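Local coordinates for protein N2b-titin isoform (PDB 1YA5) that probably acts as a giant elastic scaffold of the muscle sarcomere, its N-terminal pair of immunoglobulin domains serving to fix it in the Z-disc, at residues A[23-28]-A[63-68]; A[125-130]-A[157-162]. One frame throughout, in Å; residues are numbered along the deposited sequence.

Contact 1: A[23-28]-A[63-68]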
# COMPACT_ATOMS: atom_id res chain seq x y z
N ALA A 23 10.22 -11.83 4.56
CA ALA A 23 9.25 -11.24 5.48
C ALA A 23 9.89 -11.13 6.84
O ALA A 23 10.44 -12.09 7.35
CB ALA A 23 8.03 -12.11 5.55
N THR A 24 9.83 -9.94 7.42
CA THR A 24 10.42 -9.68 8.71
C THR A 24 9.37 -9.22 9.71
O THR A 24 8.69 -8.23 9.50
CB THR A 24 11.50 -8.62 8.60
OG1 THR A 24 12.36 -8.94 7.50
CG2 THR A 24 12.34 -8.54 9.88
N PHE A 25 9.25 -9.95 10.81
CA PHE A 25 8.41 -9.53 11.90
C PHE A 25 9.37 -9.20 13.00
O PHE A 25 10.19 -10.03 13.37
CB PHE A 25 7.54 -10.67 12.36
CG PHE A 25 6.25 -10.79 11.61
CD1 PHE A 25 6.02 -11.86 10.77
CD2 PHE A 25 5.27 -9.83 11.75
CE1 PHE A 25 4.81 -11.97 10.10
CE2 PHE A 25 4.06 -9.96 11.08
CZ PHE A 25 3.83 -11.02 10.26
N GLU A 26 9.30 -7.98 13.52
CA GLU A 26 10.11 -7.68 14.68
C GLU A 26 9.35 -6.86 15.72
O GLU A 26 8.33 -6.25 15.41
CB GLU A 26 11.42 -7.04 14.26
CG GLU A 26 11.33 -5.54 14.19
CD GLU A 26 12.32 -4.92 13.22
OE1 GLU A 26 13.34 -5.59 12.90
OE2 GLU A 26 12.07 -3.76 12.80
N ALA A 27 9.85 -6.89 16.96
CA ALA A 27 9.20 -6.24 18.10
C ALA A 27 10.22 -5.90 19.18
O ALA A 27 11.30 -6.50 19.23
CB ALA A 27 8.12 -7.13 18.70
N HIS A 28 9.89 -4.94 20.04
CA HIS A 28 10.72 -4.64 21.18
C HIS A 28 9.96 -4.92 22.47
O HIS A 28 8.82 -4.46 22.63
CB HIS A 28 11.21 -3.20 21.12
CG HIS A 28 12.56 -3.00 21.73
ND1 HIS A 28 13.72 -2.98 20.98
CD2 HIS A 28 12.94 -2.82 23.02
CE1 HIS A 28 14.76 -2.77 21.78
NE2 HIS A 28 14.31 -2.67 23.03
N ALA A 63 13.18 -8.67 19.41
CA ALA A 63 12.65 -9.94 18.91
C ALA A 63 12.39 -9.81 17.42
O ALA A 63 12.10 -8.72 16.93
CB ALA A 63 11.37 -10.34 19.64
N LYS A 64 12.48 -10.90 16.69
CA LYS A 64 12.62 -10.78 15.27
C LYS A 64 12.42 -12.16 14.71
O LYS A 64 13.00 -13.13 15.19
CB LYS A 64 14.01 -10.28 14.95
CG LYS A 64 14.23 -9.73 13.55
CD LYS A 64 15.74 -9.55 13.37
CE LYS A 64 16.09 -8.74 12.15
NZ LYS A 64 17.55 -8.40 12.19
N LEU A 65 11.56 -12.23 13.72
CA LEU A 65 11.34 -13.44 13.01
C LEU A 65 11.39 -13.03 11.55
O LEU A 65 10.71 -12.10 11.14
CB LEU A 65 9.98 -14.01 13.39
CG LEU A 65 9.55 -15.29 12.68
CD1 LEU A 65 8.48 -16.00 13.47
CD2 LEU A 65 9.06 -14.95 11.30
N THR A 66 12.24 -13.72 10.77
CA THR A 66 12.38 -13.49 9.32
C THR A 66 12.16 -14.76 8.53
O THR A 66 12.84 -15.77 8.76
CB THR A 66 13.79 -13.01 8.96
OG1 THR A 66 14.24 -12.02 9.90
CG2 THR A 66 13.80 -12.41 7.56
N ILE A 67 11.23 -14.73 7.58
CA ILE A 67 11.12 -15.78 6.59
C ILE A 67 11.87 -15.41 5.31
O ILE A 67 11.48 -14.48 4.60
CB ILE A 67 9.65 -16.09 6.27
CG1 ILE A 67 8.93 -16.54 7.54
CG2 ILE A 67 9.56 -17.16 5.18
CD1 ILE A 67 7.63 -15.80 7.79
N PRO A 68 12.96 -16.12 5.03
CA PRO A 68 13.77 -15.87 3.83
C PRO A 68 13.04 -15.72 2.50
O PRO A 68 13.22 -14.69 1.82
CB PRO A 68 14.73 -17.05 3.82
CG PRO A 68 14.93 -17.32 5.28
CD PRO A 68 13.56 -17.17 5.88

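Contact 2: A[125-130]-A[157-162]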
# COMPACT_ATOMS: atom_id res chain seq x y z
N VAL A 125 5.23 -9.78 -32.70
CA VAL A 125 5.18 -8.95 -31.51
C VAL A 125 5.89 -9.71 -30.42
O VAL A 125 5.93 -10.95 -30.46
CB VAL A 125 3.74 -8.74 -31.08
CG1 VAL A 125 2.93 -8.27 -32.24
CG2 VAL A 125 3.17 -10.02 -30.55
N ARG A 126 6.45 -8.99 -29.46
CA ARG A 126 6.99 -9.63 -28.27
C ARG A 126 6.27 -9.10 -27.05
O ARG A 126 6.31 -7.89 -26.77
CB ARG A 126 8.48 -9.36 -28.13
CG ARG A 126 9.32 -10.10 -29.13
CD ARG A 126 10.73 -9.54 -29.20
NE ARG A 126 11.69 -10.57 -29.59
CZ ARG A 126 12.08 -11.57 -28.79
NH1 ARG A 126 11.59 -11.69 -27.56
NH2 ARG A 126 12.96 -12.46 -29.23
N VAL A 127 5.64 -10.01 -26.30
CA VAL A 127 4.74 -9.68 -25.19
C VAL A 127 5.16 -10.30 -23.86
O VAL A 127 5.47 -11.48 -23.78
CB VAL A 127 3.33 -10.16 -25.51
CG1 VAL A 127 2.32 -9.67 -24.47
CG2 VAL A 127 2.95 -9.69 -26.87
N THR A 128 5.14 -9.51 -22.80
CA THR A 128 5.47 -10.00 -21.47
C THR A 128 4.26 -9.80 -20.58
O THR A 128 3.40 -8.98 -20.88
CB THR A 128 6.63 -9.18 -20.86
OG1 THR A 128 6.25 -7.80 -20.80
CG2 THR A 128 7.85 -9.26 -21.71
N GLY A 129 4.21 -10.54 -19.47
CA GLY A 129 3.13 -10.44 -18.51
C GLY A 129 3.12 -11.61 -17.54
O GLY A 129 3.45 -12.73 -17.89
N ILE A 130 2.73 -11.33 -16.31
CA ILE A 130 2.62 -12.34 -15.26
C ILE A 130 1.29 -12.07 -14.60
O ILE A 130 1.09 -11.00 -14.05
CB ILE A 130 3.71 -12.18 -14.20
CG1 ILE A 130 5.09 -12.01 -14.85
CG2 ILE A 130 3.69 -13.35 -13.24
CD1 ILE A 130 6.22 -11.85 -13.85
N ASP A 157 8.47 -15.52 -25.83
CA ASP A 157 7.53 -14.42 -25.68
C ASP A 157 7.33 -13.77 -27.04
O ASP A 157 6.64 -12.77 -27.17
CB ASP A 157 8.07 -13.40 -24.66
CG ASP A 157 9.32 -12.68 -25.16
OD1 ASP A 157 10.13 -13.32 -25.89
OD2 ASP A 157 9.51 -11.49 -24.84
N LEU A 158 7.93 -14.35 -28.06
CA LEU A 158 7.74 -13.88 -29.42
C LEU A 158 6.55 -14.59 -30.07
O LEU A 158 6.51 -15.81 -30.16
CB LEU A 158 9.02 -14.09 -30.23
CG LEU A 158 9.13 -13.61 -31.69
CD1 LEU A 158 8.71 -12.16 -31.87
CD2 LEU A 158 10.57 -13.81 -32.16
N TYR A 159 5.58 -13.81 -30.48
CA TYR A 159 4.43 -14.36 -31.19
C TYR A 159 4.42 -13.85 -32.64
O TYR A 159 4.53 -12.65 -32.89
CB TYR A 159 3.14 -13.94 -30.50
CG TYR A 159 3.03 -14.35 -29.04
CD1 TYR A 159 3.81 -13.73 -28.06
CD2 TYR A 159 2.15 -15.36 -28.64
CE1 TYR A 159 3.72 -14.10 -26.75
CE2 TYR A 159 2.05 -15.74 -27.32
CZ TYR A 159 2.84 -15.09 -26.38
OH TYR A 159 2.74 -15.45 -25.05
N SER A 160 4.28 -14.77 -33.58
CA SER A 160 4.22 -14.41 -34.98
C SER A 160 2.94 -14.92 -35.59
O SER A 160 2.48 -16.00 -35.25
CB SER A 160 5.41 -15.00 -35.73
OG SER A 160 6.61 -14.71 -35.02
N LEU A 161 2.35 -14.15 -36.49
CA LEU A 161 1.40 -14.73 -37.42
C LEU A 161 2.08 -14.80 -38.77
O LEU A 161 2.65 -13.82 -39.24
CB LEU A 161 0.13 -13.90 -37.49
CG LEU A 161 -0.82 -14.20 -38.64
CD1 LEU A 161 -1.45 -15.53 -38.44
CD2 LEU A 161 -1.87 -13.11 -38.72
N LEU A 162 2.06 -15.98 -39.38
CA LEU A 162 2.69 -16.20 -40.67
C LEU A 162 1.66 -16.45 -41.73
O LEU A 162 1.05 -17.52 -41.76
CB LEU A 162 3.66 -17.38 -40.62
CG LEU A 162 4.28 -17.80 -41.96
CD1 LEU A 162 4.91 -16.62 -42.63
CD2 LEU A 162 5.30 -18.90 -41.79

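Contact 1: A[23-28]-A[63-68]
Residues 23-27 and 63-67 run antiparallel as strands B and E of the first I-set immunoglobulin sandwich, their axes at 175° and 4.5 Å apart at closest approach. Three hydrogen-bonded pairs, Ala23 with Ile67, Phe25 with Leu65 and Ala27 with Ala63, each exchange two N-H...O bonds. In the last, Ala27 N lies 39° above the carbonyl plane of Ala63.

The side chains of these six residues enter the core between the sheets. Phe25 CG lies anti to the carbonyl carbon (chi1 -87°), which leads the ring away from strand 63-67 and into a stack with Tyr78; Phe25 CB still meets Leu65 CB at 4.3 Å, and Leu65 CD2 lies at the ring edge. Trp39, from the opposing sheet, touches Phe25, Ala63 and Leu65.

The non-hydrogen-bonded pairs occupy the other face. Glu26 CB rests 4.0 Å from Lys64 CG, while Glu26 OE1 and Lys64 NZ stay 5.1 Å apart, so attraction between these exposed ends is probably loose. Thr24 and Thr66 run alongside each other in the same direction, with hydroxyl facing methyl both ways: Thr24 OG1 is 3.8 Å from Thr66 CG2, and Thr66 OG1 4.0 Å from Thr24 CG2.

Contact 2: A[125-130]-A[157-162]
Arg126 NH1 grips Asp157 OD1 in a salt bridge of 2.8 Å, the guanidinium and carboxylate planes turned 61° against each other. OD1 approaches the guanidinium obliquely, whereas Asp157 OD2 sits at its edge, in plane, 3.4 Å from Arg126 NH1. Leu158 supplies an apolar support: its CB stands over the centre of one guanidinium face, 4.2 Å above the plane, and its CD1 packs 3.5 Å from Arg126 CG. The charged end is thus held from the carboxylate and across one face at once. With an alanine in place of Arg126, the Asp157 carboxylate would probably lose its positive mate, and Leu158 CB and CD1 the guanidinium and CG that cover them.

A side-chain torsion and the backbone hydrogen bonds bring these groups together. Asp157 CG takes the crowded position between backbone N and carbonyl carbon (chi1 67°), which sets the carboxylate beside Arg126 NH1, and Asp157 CB touches Val127 O at 3.3 Å. Val127 N donates a hydrogen bond to Asp157 O at 3.1 Å. Val125 and Tyr159 exchange two further backbone hydrogen bonds, both fairly straight. On the core side, Val125 CG2 meets Tyr159 CB at 3.9 Å and Val127 CB approaches Tyr159 CE1 at 4.1 Å.

Here strands B and E of the second I-set immunoglobulin sandwich pair antiparallel with a marked twist, their directions differing by 142°; the pairing of Val125 to Val127 against Asp157 to Tyr159 continues beyond these segments, where Leu161 bonds to Leu123. The Tyr159 side chain reaches Val135 and Phe137 of strand 134-139 in the facing sheet, and Val125 and Val127 touch Phe106. Within its four-stranded sheet the pair is central, flanked by strand 102-106 beside 121-130 and strand 150-155 beside 158-163.

Overall arrangement
From the N terminus, the chain lays down edge strand 4-8 before entering 23-28; contact 1 then closes a 34-residue loop when 63-68 returns beside it, having contributed strands 36-41 and 44-45 to the facing sheet and 55-59 to its own. The chain finishes this first sandwich with 76-84 and 87-98, then repeats the plan. Contact 2 closes a 26-residue loop between 125-130 and 157-162. The two loops are in series, neither nested nor crossed. Each contact joins the two inner strands of a four-stranded sheet in its own immunoglobulin domain. The centres of contact 1 and contact 2 lie about 41 Å apart, on opposite sides of the chain's centre. Between the nearest atoms of contact 1 and contact 2 the distance is about 17 Å.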